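Local coordinates for tyrocidine synthetase 3 (Brevibacillus brevis, PDB 2JGP), which takes part in nonribosomal synthesis of the peptide antibiotic tyrocidine, its carrier domain probably presenting the growing peptide to a condensation domain that forms the peptide bond, at residues L126-L131 / E446-P451; A138-L143 / A235-L240; L173-V178 / L206-E211; S189-F194 / V215-M220. All coordinates share one frame; numbering follows the deposited sequence.

Contact 1. Residues L126-L131 / E446-P451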
loop_
_atom_site.group_PDB
_atom_site.type_symbol
_atom_site.label_atom_id
_atom_site.label_comp_id
_atom_site.label_asym_id
_atom_site.label_seq_id
_atom_site.Cartn_x
_atom_site.Cartn_y
_atom_site.Cartn_z
ATOM N N LEU A 126 1.942 -9.656 -23.712
ATOM C CA LEU A 126 2.191 -10.445 -24.917
ATOM C C LEU A 126 1.616 -11.846 -24.719
ATOM O O LEU A 126 2.000 -12.556 -23.782
ATOM C CB LEU A 126 3.693 -10.540 -25.216
ATOM C CG LEU A 126 4.082 -11.404 -26.425
ATOM C CD1 LEU A 126 3.484 -10.841 -27.713
ATOM C CD2 LEU A 126 5.595 -11.531 -26.545
ATOM N N ILE A 127 0.697 -12.232 -25.603
ATOM C CA ILE A 127 0.083 -13.554 -25.567
ATOM C C ILE A 127 0.527 -14.339 -26.794
ATOM O O ILE A 127 0.222 -13.955 -27.923
ATOM C CB ILE A 127 -1.455 -13.473 -25.552
ATOM C CG1 ILE A 127 -1.937 -12.661 -24.343
ATOM C CG2 ILE A 127 -2.060 -14.879 -25.527
ATOM C CD1 ILE A 127 -3.445 -12.519 -24.261
ATOM N N GLU A 128 1.249 -15.432 -26.558
ATOM C CA GLU A 128 1.738 -16.296 -27.625
ATOM C C GLU A 128 1.054 -17.656 -27.538
ATOM O O GLU A 128 1.273 -18.413 -26.591
ATOM C CB GLU A 128 3.257 -16.443 -27.530
ATOM C CG GLU A 128 4.008 -15.211 -28.015
ATOM C CD GLU A 128 5.415 -15.109 -27.453
ATOM O OE1 GLU A 128 5.564 -15.047 -26.212
ATOM O OE2 GLU A 128 6.371 -15.069 -28.255
ATOM N N GLY A 129 0.220 -17.948 -28.533
ATOM C CA GLY A 129 -0.589 -19.162 -28.549
ATOM C C GLY A 129 -1.847 -18.960 -29.371
ATOM O O GLY A 129 -1.975 -17.964 -30.083
ATOM N N LYS A 130 -2.788 -19.894 -29.252
ATOM C CA LYS A 130 -3.970 -19.911 -30.118
ATOM C C LYS A 130 -4.857 -18.680 -29.913
ATOM O O LYS A 130 -5.036 -17.888 -30.842
ATOM C CB LYS A 130 -4.775 -21.202 -29.916
ATOM C CG LYS A 130 -3.991 -22.492 -30.171
ATOM C CD LYS A 130 -3.384 -22.572 -31.576
ATOM C CE LYS A 130 -4.449 -22.671 -32.663
ATOM N NZ LYS A 130 -3.853 -22.964 -33.995
ATOM N N LEU A 131 -5.394 -18.539 -28.700
ATOM C CA LEU A 131 -6.205 -17.384 -28.269
ATOM C C LEU A 131 -7.469 -17.136 -29.108
ATOM O O LEU A 131 -7.390 -16.909 -30.316
ATOM C CB LEU A 131 -5.352 -16.104 -28.211
ATOM C CG LEU A 131 -5.453 -15.242 -26.941
ATOM C CD1 LEU A 131 -5.136 -13.782 -27.256
ATOM C CD2 LEU A 131 -6.814 -15.349 -26.258
ATOM N N GLU A 446 -3.572 -23.147 -23.773
ATOM C CA GLU A 446 -3.031 -23.142 -25.135
ATOM C C GLU A 446 -2.131 -21.934 -25.424
ATOM O O GLU A 446 -1.713 -21.738 -26.567
ATOM C CB GLU A 446 -4.185 -23.170 -26.146
ATOM C CG GLU A 446 -5.095 -24.399 -26.049
ATOM C CD GLU A 446 -4.560 -25.616 -26.794
ATOM O OE1 GLU A 446 -3.375 -25.622 -27.189
ATOM O OE2 GLU A 446 -5.338 -26.574 -26.986
ATOM N N CYS A 447 -1.829 -21.134 -24.400
ATOM C CA CYS A 447 -1.072 -19.890 -24.582
ATOM C C CYS A 447 -0.035 -19.653 -23.487
ATOM O O CYS A 447 -0.053 -20.306 -22.443
ATOM C CB CYS A 447 -2.029 -18.696 -24.631
ATOM S SG CYS A 447 -3.109 -18.656 -26.072
ATOM N N THR A 448 0.866 -18.707 -23.749
ATOM C CA THR A 448 1.869 -18.270 -22.782
ATOM C C THR A 448 1.818 -16.748 -22.637
ATOM O O THR A 448 1.853 -16.021 -23.632
ATOM C CB THR A 448 3.286 -18.686 -23.213
ATOM O OG1 THR A 448 3.584 -18.129 -24.499
ATOM C CG2 THR A 448 3.402 -20.201 -23.283
ATOM N N LEU A 449 1.742 -16.277 -21.395
ATOM C CA LEU A 449 1.572 -14.856 -21.102
ATOM C C LEU A 449 2.884 -14.234 -20.632
ATOM O O LEU A 449 3.593 -14.820 -19.816
ATOM C CB LEU A 449 0.505 -14.673 -20.021
ATOM C CG LEU A 449 -0.799 -15.456 -20.206
ATOM C CD1 LEU A 449 -1.755 -15.167 -19.062
ATOM C CD2 LEU A 449 -1.446 -15.134 -21.545
ATOM N N ALA A 450 3.200 -13.046 -21.141
ATOM C CA ALA A 450 4.430 -12.350 -20.764
ATOM C C ALA A 450 4.307 -10.847 -21.008
ATOM O O ALA A 450 3.381 -10.406 -21.682
ATOM C CB ALA A 450 5.610 -12.916 -21.542
ATOM N N PRO A 451 5.237 -10.052 -20.447
ATOM C CA PRO A 451 5.241 -8.607 -20.695
ATOM C C PRO A 451 5.518 -8.251 -22.155
ATOM O O PRO A 451 6.198 -9.003 -22.854
ATOM C CB PRO A 451 6.383 -8.099 -19.805
ATOM C CG PRO A 451 6.616 -9.176 -18.808
ATOM C CD PRO A 451 6.321 -10.442 -19.529
#

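Contact 2. Residues A138-L143 / A235-L240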
loop_
_atom_site.group_PDB
_atom_site.type_symbol
_atom_site.label_atom_id
_atom_site.label_comp_id
_atom_site.label_asym_id
_atom_site.label_seq_id
_atom_site.Cartn_x
_atom_site.Cartn_y
_atom_site.Cartn_z
ATOM N N ALA A 138 -15.519 -12.309 -23.554
ATOM C CA ALA A 138 -16.471 -12.927 -22.627
ATOM C C ALA A 138 -15.958 -12.959 -21.188
ATOM O O ALA A 138 -16.731 -12.776 -20.248
ATOM C CB ALA A 138 -16.813 -14.334 -23.086
ATOM N N ALA A 139 -14.659 -13.202 -21.022
ATOM C CA ALA A 139 -14.040 -13.199 -19.697
ATOM C C ALA A 139 -14.116 -11.809 -19.071
ATOM O O ALA A 139 -14.439 -11.676 -17.890
ATOM C CB ALA A 139 -12.594 -13.682 -19.774
ATOM N N PHE A 140 -13.838 -10.771 -19.861
ATOM C CA PHE A 140 -13.961 -9.392 -19.376
ATOM C C PHE A 140 -15.400 -9.012 -19.034
ATOM O O PHE A 140 -15.641 -8.270 -18.081
ATOM C CB PHE A 140 -13.380 -8.396 -20.387
ATOM C CG PHE A 140 -11.896 -8.216 -20.266
ATOM C CD1 PHE A 140 -11.356 -7.529 -19.186
ATOM C CD2 PHE A 140 -11.035 -8.739 -21.221
ATOM C CE1 PHE A 140 -9.987 -7.362 -19.061
ATOM C CE2 PHE A 140 -9.664 -8.579 -21.102
ATOM C CZ PHE A 140 -9.138 -7.887 -20.022
ATOM N N GLN A 141 -16.352 -9.505 -19.816
ATOM C CA GLN A 141 -17.764 -9.242 -19.555
ATOM C C GLN A 141 -18.174 -9.841 -18.214
ATOM O O GLN A 141 -18.876 -9.195 -17.424
ATOM C CB GLN A 141 -18.633 -9.786 -20.694
ATOM C CG GLN A 141 -18.529 -8.941 -21.968
ATOM C CD GLN A 141 -19.279 -9.528 -23.153
ATOM O OE1 GLN A 141 -19.765 -8.793 -24.009
ATOM N NE2 GLN A 141 -19.372 -10.846 -23.209
ATOM N N ARG A 142 -17.709 -11.060 -17.951
ATOM C CA ARG A 142 -17.935 -11.708 -16.658
ATOM C C ARG A 142 -17.254 -10.950 -15.517
ATOM O O ARG A 142 -17.847 -10.783 -14.458
ATOM C CB ARG A 142 -17.470 -13.167 -16.684
ATOM C CG ARG A 142 -18.393 -14.095 -17.471
ATOM C CD ARG A 142 -18.058 -15.558 -17.223
ATOM N NE ARG A 142 -19.094 -16.458 -17.733
ATOM C CZ ARG A 142 -19.263 -16.790 -19.012
ATOM N NH1 ARG A 142 -18.469 -16.298 -19.961
ATOM N NH2 ARG A 142 -20.244 -17.620 -19.353
ATOM N N LEU A 143 -16.023 -10.483 -15.739
ATOM C CA LEU A 143 -15.307 -9.682 -14.736
ATOM C C LEU A 143 -16.085 -8.428 -14.380
ATOM O O LEU A 143 -16.200 -8.071 -13.204
ATOM C CB LEU A 143 -13.918 -9.258 -15.232
ATOM C CG LEU A 143 -12.743 -10.236 -15.139
ATOM C CD1 LEU A 143 -11.487 -9.515 -15.619
ATOM C CD2 LEU A 143 -12.553 -10.758 -13.719
ATOM N N ALA A 235 -5.508 -12.362 -12.604
ATOM C CA ALA A 235 -5.647 -13.743 -12.154
ATOM C C ALA A 235 -7.023 -14.283 -12.500
ATOM O O ALA A 235 -7.144 -15.395 -13.008
ATOM C CB ALA A 235 -5.405 -13.847 -10.642
ATOM N N GLU A 236 -8.052 -13.485 -12.240
ATOM C CA GLU A 236 -9.431 -13.919 -12.453
ATOM C C GLU A 236 -9.810 -13.958 -13.929
ATOM O O GLU A 236 -10.636 -14.775 -14.333
ATOM C CB GLU A 236 -10.401 -13.044 -11.663
ATOM C CG GLU A 236 -10.234 -13.199 -10.161
ATOM C CD GLU A 236 -11.337 -12.551 -9.369
ATOM O OE1 GLU A 236 -12.157 -11.831 -9.966
ATOM O OE2 GLU A 236 -11.380 -12.757 -8.139
ATOM N N TRP A 237 -9.207 -13.081 -14.731
ATOM C CA TRP A 237 -9.402 -13.115 -16.178
ATOM C C TRP A 237 -8.898 -14.451 -16.739
ATOM O O TRP A 237 -9.592 -15.110 -17.518
ATOM C CB TRP A 237 -8.680 -11.947 -16.858
ATOM C CG TRP A 237 -8.851 -11.972 -18.341
ATOM C CD1 TRP A 237 -9.907 -11.490 -19.048
ATOM C CD2 TRP A 237 -7.954 -12.552 -19.297
ATOM N NE1 TRP A 237 -9.725 -11.726 -20.392
ATOM C CE2 TRP A 237 -8.533 -12.376 -20.571
ATOM C CE3 TRP A 237 -6.717 -13.201 -19.201
ATOM C CZ2 TRP A 237 -7.917 -12.822 -21.742
ATOM C CZ3 TRP A 237 -6.102 -13.643 -20.370
ATOM C CH2 TRP A 237 -6.706 -13.450 -21.622
ATOM N N VAL A 238 -7.691 -14.840 -16.328
ATOM C CA VAL A 238 -7.088 -16.117 -16.718
ATOM C C VAL A 238 -7.964 -17.305 -16.315
ATOM O O VAL A 238 -8.166 -18.235 -17.105
ATOM C CB VAL A 238 -5.678 -16.283 -16.084
ATOM C CG1 VAL A 238 -5.174 -17.716 -16.219
ATOM C CG2 VAL A 238 -4.697 -15.305 -16.721
ATOM N N GLN A 239 -8.476 -17.270 -15.087
ATOM C CA GLN A 239 -9.371 -18.318 -14.587
ATOM C C GLN A 239 -10.688 -18.363 -15.368
ATOM O O GLN A 239 -11.131 -19.437 -15.782
ATOM C CB GLN A 239 -9.655 -18.115 -13.092
ATOM C CG GLN A 239 -8.493 -18.484 -12.181
ATOM C CD GLN A 239 -8.728 -18.071 -10.739
ATOM O OE1 GLN A 239 -8.672 -16.888 -10.405
ATOM N NE2 GLN A 239 -8.990 -19.046 -9.876
ATOM N N LEU A 240 -11.301 -17.196 -15.566
ATOM C CA LEU A 240 -12.567 -17.097 -16.305
ATOM C C LEU A 240 -12.438 -17.542 -17.762
ATOM O O LEU A 240 -13.337 -18.202 -18.287
ATOM C CB LEU A 240 -13.128 -15.674 -16.244
ATOM C CG LEU A 240 -13.696 -15.255 -14.885
ATOM C CD1 LEU A 240 -13.899 -13.740 -14.834
ATOM C CD2 LEU A 240 -14.992 -15.999 -14.566
#

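Contact 3. Residues L173-V178 / L206-E211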
loop_
_atom_site.group_PDB
_atom_site.type_symbol
_atom_site.label_atom_id
_atom_site.label_comp_id
_atom_site.label_asym_id
_atom_site.label_seq_id
_atom_site.Cartn_x
_atom_site.Cartn_y
_atom_site.Cartn_z
ATOM N N LEU A 173 -14.891 -5.765 -26.674
ATOM C CA LEU A 173 -13.459 -5.877 -26.938
ATOM C C LEU A 173 -13.141 -5.167 -28.250
ATOM O O LEU A 173 -13.760 -5.461 -29.275
ATOM C CB LEU A 173 -13.064 -7.356 -27.059
ATOM C CG LEU A 173 -11.612 -7.736 -27.393
ATOM C CD1 LEU A 173 -11.444 -9.247 -27.378
ATOM C CD2 LEU A 173 -11.168 -7.207 -28.738
ATOM N N ALA A 174 -12.166 -4.263 -28.223
ATOM C CA ALA A 174 -11.694 -3.586 -29.433
ATOM C C ALA A 174 -10.611 -4.434 -30.099
ATOM O O ALA A 174 -9.523 -4.602 -29.548
ATOM C CB ALA A 174 -11.149 -2.217 -29.087
ATOM N N TYR A 175 -10.905 -4.974 -31.276
ATOM C CA TYR A 175 -9.974 -5.859 -31.969
ATOM C C TYR A 175 -9.328 -5.163 -33.165
ATOM O O TYR A 175 -10.008 -4.482 -33.939
ATOM C CB TYR A 175 -10.692 -7.128 -32.425
ATOM C CG TYR A 175 -9.793 -8.122 -33.126
ATOM C CD1 TYR A 175 -8.883 -8.892 -32.408
ATOM C CD2 TYR A 175 -9.856 -8.294 -34.504
ATOM C CE1 TYR A 175 -8.056 -9.804 -33.042
ATOM C CE2 TYR A 175 -9.034 -9.203 -35.150
ATOM C CZ TYR A 175 -8.135 -9.957 -34.413
ATOM O OH TYR A 175 -7.320 -10.865 -35.053
ATOM N N SER A 176 -8.015 -5.332 -33.300
ATOM C CA SER A 176 -7.264 -4.802 -34.438
ATOM C C SER A 176 -6.145 -5.762 -34.833
ATOM O O SER A 176 -5.705 -6.578 -34.023
ATOM C CB SER A 176 -6.662 -3.433 -34.104
ATOM O OG SER A 176 -7.652 -2.513 -33.676
ATOM N N GLU A 177 -5.704 -5.662 -36.084
ATOM C CA GLU A 177 -4.569 -6.429 -36.583
ATOM C C GLU A 177 -3.492 -5.452 -37.048
ATOM O O GLU A 177 -3.713 -4.673 -37.974
ATOM C CB GLU A 177 -4.999 -7.349 -37.728
ATOM C CG GLU A 177 -6.159 -8.273 -37.364
ATOM C CD GLU A 177 -6.396 -9.383 -38.373
ATOM O OE1 GLU A 177 -5.785 -9.358 -39.465
ATOM O OE2 GLU A 177 -7.202 -10.290 -38.070
ATOM N N VAL A 178 -2.339 -5.489 -36.388
ATOM C CA VAL A 178 -1.262 -4.535 -36.643
ATOM C C VAL A 178 0.090 -5.233 -36.624
ATOM O O VAL A 178 0.202 -6.361 -36.154
ATOM C CB VAL A 178 -1.241 -3.428 -35.563
ATOM C CG1 VAL A 178 -2.554 -2.658 -35.555
ATOM C CG2 VAL A 178 -0.960 -4.023 -34.185
ATOM N N LEU A 206 -7.474 -5.806 -28.092
ATOM C CA LEU A 206 -6.701 -6.988 -28.472
ATOM C C LEU A 206 -6.084 -6.743 -29.844
ATOM O O LEU A 206 -6.802 -6.540 -30.822
ATOM C CB LEU A 206 -7.593 -8.226 -28.516
ATOM C CG LEU A 206 -6.884 -9.544 -28.829
ATOM C CD1 LEU A 206 -5.779 -9.824 -27.812
ATOM C CD2 LEU A 206 -7.884 -10.692 -28.868
ATOM N N LEU A 207 -4.754 -6.756 -29.903
ATOM C CA LEU A 207 -4.027 -6.498 -31.141
ATOM C C LEU A 207 -3.318 -7.766 -31.592
ATOM O O LEU A 207 -2.407 -8.236 -30.917
ATOM C CB LEU A 207 -2.995 -5.389 -30.934
ATOM C CG LEU A 207 -3.465 -4.121 -30.224
ATOM C CD1 LEU A 207 -2.269 -3.222 -29.931
ATOM C CD2 LEU A 207 -4.509 -3.395 -31.063
ATOM N N LYS A 208 -3.756 -8.315 -32.723
ATOM C CA LYS A 208 -3.081 -9.439 -33.360
ATOM C C LYS A 208 -1.858 -8.914 -34.104
ATOM O O LYS A 208 -1.992 -8.153 -35.067
ATOM C CB LYS A 208 -4.028 -10.144 -34.330
ATOM C CG LYS A 208 -3.423 -11.355 -35.040
ATOM C CD LYS A 208 -4.511 -12.258 -35.614
ATOM C CE LYS A 208 -3.964 -13.598 -36.093
ATOM N NZ LYS A 208 -3.826 -13.674 -37.570
ATOM N N ILE A 209 -0.674 -9.307 -33.639
ATOM C CA ILE A 209 0.592 -8.865 -34.236
ATOM C C ILE A 209 1.243 -9.954 -35.085
ATOM O O ILE A 209 2.231 -9.706 -35.782
ATOM C CB ILE A 209 1.590 -8.344 -33.162
ATOM C CG1 ILE A 209 2.042 -9.462 -32.213
ATOM C CG2 ILE A 209 0.956 -7.213 -32.377
ATOM C CD1 ILE A 209 3.096 -9.025 -31.215
ATOM N N GLY A 210 0.682 -11.158 -35.025
ATOM C CA GLY A 210 1.159 -12.261 -35.837
ATOM C C GLY A 210 0.314 -13.507 -35.682
ATOM O O GLY A 210 -0.486 -13.621 -34.752
ATOM N N GLU A 211 0.475 -14.408 -36.648
ATOM C CA GLU A 211 0.004 -15.796 -36.603
ATOM C C GLU A 211 -0.657 -16.211 -35.279
ATOM O O GLU A 211 -1.886 -16.234 -35.189
ATOM C CB GLU A 211 1.153 -16.764 -36.981
ATOM C CG GLU A 211 2.143 -16.228 -38.037
ATOM C CD GLU A 211 2.975 -15.032 -37.551
ATOM O OE1 GLU A 211 3.205 -14.898 -36.328
ATOM O OE2 GLU A 211 3.377 -14.206 -38.400
#

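Contact 4. Residues S189-F194 / V215-M220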
loop_
_atom_site.group_PDB
_atom_site.type_symbol
_atom_site.label_atom_id
_atom_site.label_comp_id
_atom_site.label_asym_id
_atom_site.label_seq_id
_atom_site.Cartn_x
_atom_site.Cartn_y
_atom_site.Cartn_z
ATOM N N SER A 189 -0.613 5.552 -27.525
ATOM C CA SER A 189 -1.719 6.409 -27.980
ATOM C C SER A 189 -3.088 5.931 -27.473
ATOM O O SER A 189 -4.023 6.731 -27.366
ATOM C CB SER A 189 -1.736 6.518 -29.504
ATOM O OG SER A 189 -2.102 5.287 -30.102
ATOM N N LEU A 190 -3.201 4.642 -27.157
ATOM C CA LEU A 190 -4.454 4.084 -26.635
ATOM C C LEU A 190 -4.733 4.487 -25.181
ATOM O O LEU A 190 -5.847 4.308 -24.695
ATOM C CB LEU A 190 -4.476 2.553 -26.772
ATOM C CG LEU A 190 -4.528 2.008 -28.205
ATOM C CD1 LEU A 190 -4.640 0.497 -28.208
ATOM C CD2 LEU A 190 -5.674 2.630 -29.020
ATOM N N VAL A 191 -3.727 5.020 -24.488
ATOM C CA VAL A 191 -3.920 5.543 -23.141
ATOM C C VAL A 191 -4.586 6.918 -23.235
ATOM O O VAL A 191 -3.967 7.902 -23.645
ATOM C CB VAL A 191 -2.604 5.613 -22.350
ATOM C CG1 VAL A 191 -2.866 6.048 -20.913
ATOM C CG2 VAL A 191 -1.908 4.249 -22.360
ATOM N N GLN A 192 -5.859 6.960 -22.854
ATOM C CA GLN A 192 -6.708 8.129 -23.066
ATOM C C GLN A 192 -7.573 8.338 -21.837
ATOM O O GLN A 192 -7.806 7.392 -21.080
ATOM C CB GLN A 192 -7.609 7.905 -24.284
ATOM C CG GLN A 192 -6.889 7.900 -25.628
ATOM C CD GLN A 192 -6.424 9.275 -26.050
ATOM O OE1 GLN A 192 -7.102 10.285 -25.808
ATOM N NE2 GLN A 192 -5.269 9.325 -26.712
ATOM N N PRO A 193 -8.051 9.577 -21.637
ATOM C CA PRO A 193 -8.865 9.870 -20.470
ATOM C C PRO A 193 -10.204 9.128 -20.461
ATOM O O PRO A 193 -10.694 8.676 -21.504
ATOM C CB PRO A 193 -9.064 11.393 -20.533
ATOM C CG PRO A 193 -8.719 11.792 -21.904
ATOM C CD PRO A 193 -7.823 10.763 -22.477
ATOM N N PHE A 194 -10.761 8.996 -19.269
ATOM C CA PHE A 194 -12.053 8.367 -19.069
ATOM C C PHE A 194 -13.058 9.440 -18.707
ATOM O O PHE A 194 -12.744 10.353 -17.933
ATOM C CB PHE A 194 -11.982 7.361 -17.919
ATOM C CG PHE A 194 -11.256 6.096 -18.259
ATOM C CD1 PHE A 194 -9.886 5.993 -18.072
ATOM C CD2 PHE A 194 -11.942 5.009 -18.774
ATOM C CE1 PHE A 194 -9.217 4.826 -18.390
ATOM C CE2 PHE A 194 -11.282 3.836 -19.088
ATOM C CZ PHE A 194 -9.918 3.744 -18.896
ATOM N N VAL A 215 -1.141 -8.835 -28.570
ATOM C CA VAL A 215 -0.895 -7.943 -27.438
ATOM C C VAL A 215 -2.236 -7.525 -26.856
ATOM O O VAL A 215 -3.077 -6.980 -27.565
ATOM C CB VAL A 215 -0.098 -6.689 -27.842
ATOM C CG1 VAL A 215 0.032 -5.732 -26.648
ATOM C CG2 VAL A 215 1.270 -7.089 -28.362
ATOM N N LEU A 216 -2.437 -7.810 -25.573
ATOM C CA LEU A 216 -3.649 -7.400 -24.871
ATOM C C LEU A 216 -3.384 -6.093 -24.148
ATOM O O LEU A 216 -2.587 -6.043 -23.212
ATOM C CB LEU A 216 -4.086 -8.469 -23.867
ATOM C CG LEU A 216 -5.426 -8.249 -23.155
ATOM C CD1 LEU A 216 -6.579 -8.281 -24.163
ATOM C CD2 LEU A 216 -5.625 -9.299 -22.076
ATOM N N PHE A 217 -4.058 -5.036 -24.584
ATOM C CA PHE A 217 -3.969 -3.741 -23.925
ATOM C C PHE A 217 -5.188 -3.540 -23.036
ATOM O O PHE A 217 -6.319 -3.646 -23.504
ATOM C CB PHE A 217 -3.889 -2.616 -24.960
ATOM C CG PHE A 217 -4.041 -1.248 -24.366
ATOM C CD1 PHE A 217 -2.939 -0.566 -23.875
ATOM C CD2 PHE A 217 -5.297 -0.643 -24.286
ATOM C CE1 PHE A 217 -3.082 0.700 -23.305
ATOM C CE2 PHE A 217 -5.442 0.621 -23.722
ATOM C CZ PHE A 217 -4.334 1.290 -23.230
ATOM N N THR A 218 -4.951 -3.235 -21.764
ATOM C CA THR A 218 -6.025 -2.984 -20.810
ATOM C C THR A 218 -5.750 -1.668 -20.091
ATOM O O THR A 218 -4.607 -1.363 -19.757
ATOM C CB THR A 218 -6.147 -4.131 -19.785
ATOM O OG1 THR A 218 -6.351 -5.378 -20.472
ATOM C CG2 THR A 218 -7.311 -3.884 -18.826
ATOM N N ASP A 219 -6.794 -0.875 -19.883
ATOM C CA ASP A 219 -6.665 0.377 -19.140
ATOM C C ASP A 219 -7.905 0.560 -18.284
ATOM O O ASP A 219 -8.992 0.108 -18.647
ATOM C CB ASP A 219 -6.483 1.558 -20.091
ATOM C CG ASP A 219 -5.929 2.802 -19.402
ATOM O OD1 ASP A 219 -5.743 2.807 -18.165
ATOM O OD2 ASP A 219 -5.662 3.784 -20.123
ATOM N N MET A 220 -7.727 1.202 -17.136
ATOM C CA MET A 220 -8.836 1.478 -16.241
ATOM C C MET A 220 -8.479 2.686 -15.417
ATOM O O MET A 220 -7.304 3.075 -15.353
ATOM C CB MET A 220 -9.152 0.264 -15.349
ATOM C CG MET A 220 -8.081 -0.103 -14.329
ATOM S SD MET A 220 -8.283 -1.768 -13.628
ATOM C CE MET A 220 -7.527 -2.769 -14.913
HETATM O O HOH W 1 -6.961 4.314 -22.202
#

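Contact 1. Residues L126-L131 / E446-P451
With chi1 of Thr-448 at 58°, its OG1 sits between the backbone N and the carbonyl carbon, turned to the neighbouring strand, where it gives a hydrogen bond to Glu-128 O (3.1 Å) in the carbonyl plane and on a lone pair. Thr-448 N reaches the same oxygen at 2.9 Å, tilted 34° from that plane, so one threonine grips a single acceptor twice. The strands run antiparallel, and the hydrogen-bonded pairs are Glu-128 with Thr-448 and Leu-126 with Ala-450. On the other face Ile-127 and Leu-449 lie side by side, CG1 of the former 3.8 Å from CD2 of the latter, and Val-238 of helix 227-241 covers Leu-449. The compact thiol of buried Cys-447 fits where the chain leaves the strand after Gly-129, its SG in apolar contact with Leu-131 CB at 4.0 Å. Gly-129 suits its place because the backbone there adopts angles that hinder any residue with a CB. Strand 447-451 is thus joined as an outermost strand to the sheet, consistent with the crossover between halves known in condensation domains. Chemically the pairing is two-sided: Glu-128 and Thr-448 share a mixed face with Leu-126 and Ala-450, whereas Ile-127 and Leu-449 suit the buried one.

Contact 2. Residues A138-L143 / A235-L240
Ala-139 and Leu-240 mark where two helices of the condensation domain cross, the axes of the short segments 8.9 Å apart at 123° and the two CA atoms 5.4 Å from each other. This is a helix pair of the chloramphenicol acetyltransferase-like fold, packed by side chains with no hydrogen bond between the segments. Alanine suits the crossing because its lone methyl lets the backbones come close: Ala-139 CB lies 4.1 Å from Leu-240 CB and also touches the pyrrole side of Trp-237. Leu-143 fills the next position with both branches, CD1 meeting Trp-237 CB and CD2 pressed tightly, at 3.5 Å, on Leu-240 CD1. Glu-236 offers Leu-143 its CB, while its buried carboxylate is satisfied by a salt bridge from Arg-146 and a hydrogen bond with His-147. Toward the sheet the contact becomes aromatic. A chi1 of 179° extends Trp-237 directly away from its own backbone N and swings the indole toward Phe-140; its NE1 makes a weak hydrogen bond to Val-136 O, giving the buried N-H a polar partner. The two rings pack obliquely, planes 39° apart and the five-membered ring centroid 4.3 Å from that of Phe-140. Trp-237 CD1 stands 3.5 Å above one face of the Phe-140 ring, shifted toward its rim.

Contact 3. Residues L173-V178 / L206-E211
The ring of Tyr-175 meets Leu-206 O and Lys-208 CB at a slant, neither squarely over a face nor at the edge, and Arg-133 of helix 133-146 makes a cation-pi contact with it. With CG anti to the backbone N (chi1 -179°), the ring reaches across the neighbouring strand: CD1 comes 4.1 Å from Leu-206 CD2, and Tyr-175 OH ends 3.2 Å from Lys-208 CD. Tyr-175 OH also gives a hydrogen bond to Glu-177 OE2 (3.1 Å), meeting the carboxylate on its anti side and 28° out of its plane, which would limit the freedom of both groups. Glu-177 runs alongside Lys-208, but Glu-177 OE2 and Lys-208 NZ stay 4.8 Å apart, so their attraction is probably of the weaker, long-range kind. The backbones pair in parallel. Ser-176 uses both its backbone groups, N to Leu-206 O and O to Lys-208 N, while Leu-206 N bonds to Ala-174 O at 2.8 Å and Val-178 N to Lys-208 O. Apolar residues suit the ends of the pairing: Leu-173 CD2 packs 3.7 Å from Leu-206 CB, and Val-178 CG2 touches both Leu-207 CB and Ile-209 CG2. Beyond the pairing, Ile-209 and Gly-210 both face Arg-213, a classic beta bulge. The two strands belong to a beta-alpha-beta unit, strand 174-177, helix 180-189 and strand 202-210, and Val-178 and Ile-209 pack beneath that helix. Helix 133-146 covers the face bearing Leu-206, and strand 213-220 adjoins strand 202-210 on the side away from strand 174-177.

Contact 4. Residues S189-F194 / V215-M220
Leu-190 CB lies over one face of the Phe-217 ring, 3.9 Å from its centroid, a CH-pi contact placed only 20° off the ring normal. Val-191 reaches the same ring from another direction: CG2 comes near its plane at the edge, 3.9 Å from CE1, while the other branch, CG1, touches Asp-219 OD2. Phenylalanine suits this position because its ring offers a face to Leu-190 and an edge to Val-191, packing against the loop from two sides. At chi1 170° the ring of Phe-217 is carried out from the strand to the loop. Farther along, the Phe-194 ring stands nearly perpendicular to the carboxylate of Asp-219, with planes 81° apart; Asp-219 O lies near the plane at its edge, and CZ approaches Met-220 CA to 3.7 Å. The polar link is a water molecule. It accepts from Gln-192 N at 2.9 Å and is hydrogen-bonded to Leu-190 O at 2.7 Å and to Asp-219 OD2 at 2.5 Å, tying loop to strand where no direct hydrogen bond does so. In the second shell, Asn-120 ND2 bonds to both Asp-219 OD2 and Gln-192 O, and Met-121 N bonds to Asp-219 OD1, so the buried carboxylate is held from several directions. Arg-203 adds a cation-pi contact to Phe-194. Within the loop, Gln-192 NE2 gives a nearly straight bond to Ser-189 O, 3.0 Å long. Strand 213-220 runs directly into the sequence HHxxxDG, the family signature associated with the active site of condensation domains, and this loop packs beside that strand.

Overall arrangement
Contacts 1, 3 and 4 share one mixed sheet, while contact 2 lies on it as a pair of helices. Strand 213-220 is the common partner: Leu-207 O of contact 3 probably accepts a hydrogen bond from Val-215 N of contact 4 at 2.7 Å, and Ile-127 CD1 of contact 1 packs 4.1 Å from Leu-216 CB. Contact 2 meets contact 4 where Phe-140 CZ lies 3.8 Å from Thr-218 OG1. It meets contact 1 through Leu-449 CD1 and Val-238 CG2, also 3.8 Å apart. Centres of contacts 1 and 3 are about 13 Å apart. Bound dioxane, probably from the crystallisation liquor, lies about 4 Å from the side chain of Phe-140, and likewise about 4 Å from that of Met-220, near the start of the HHxxxDG motif.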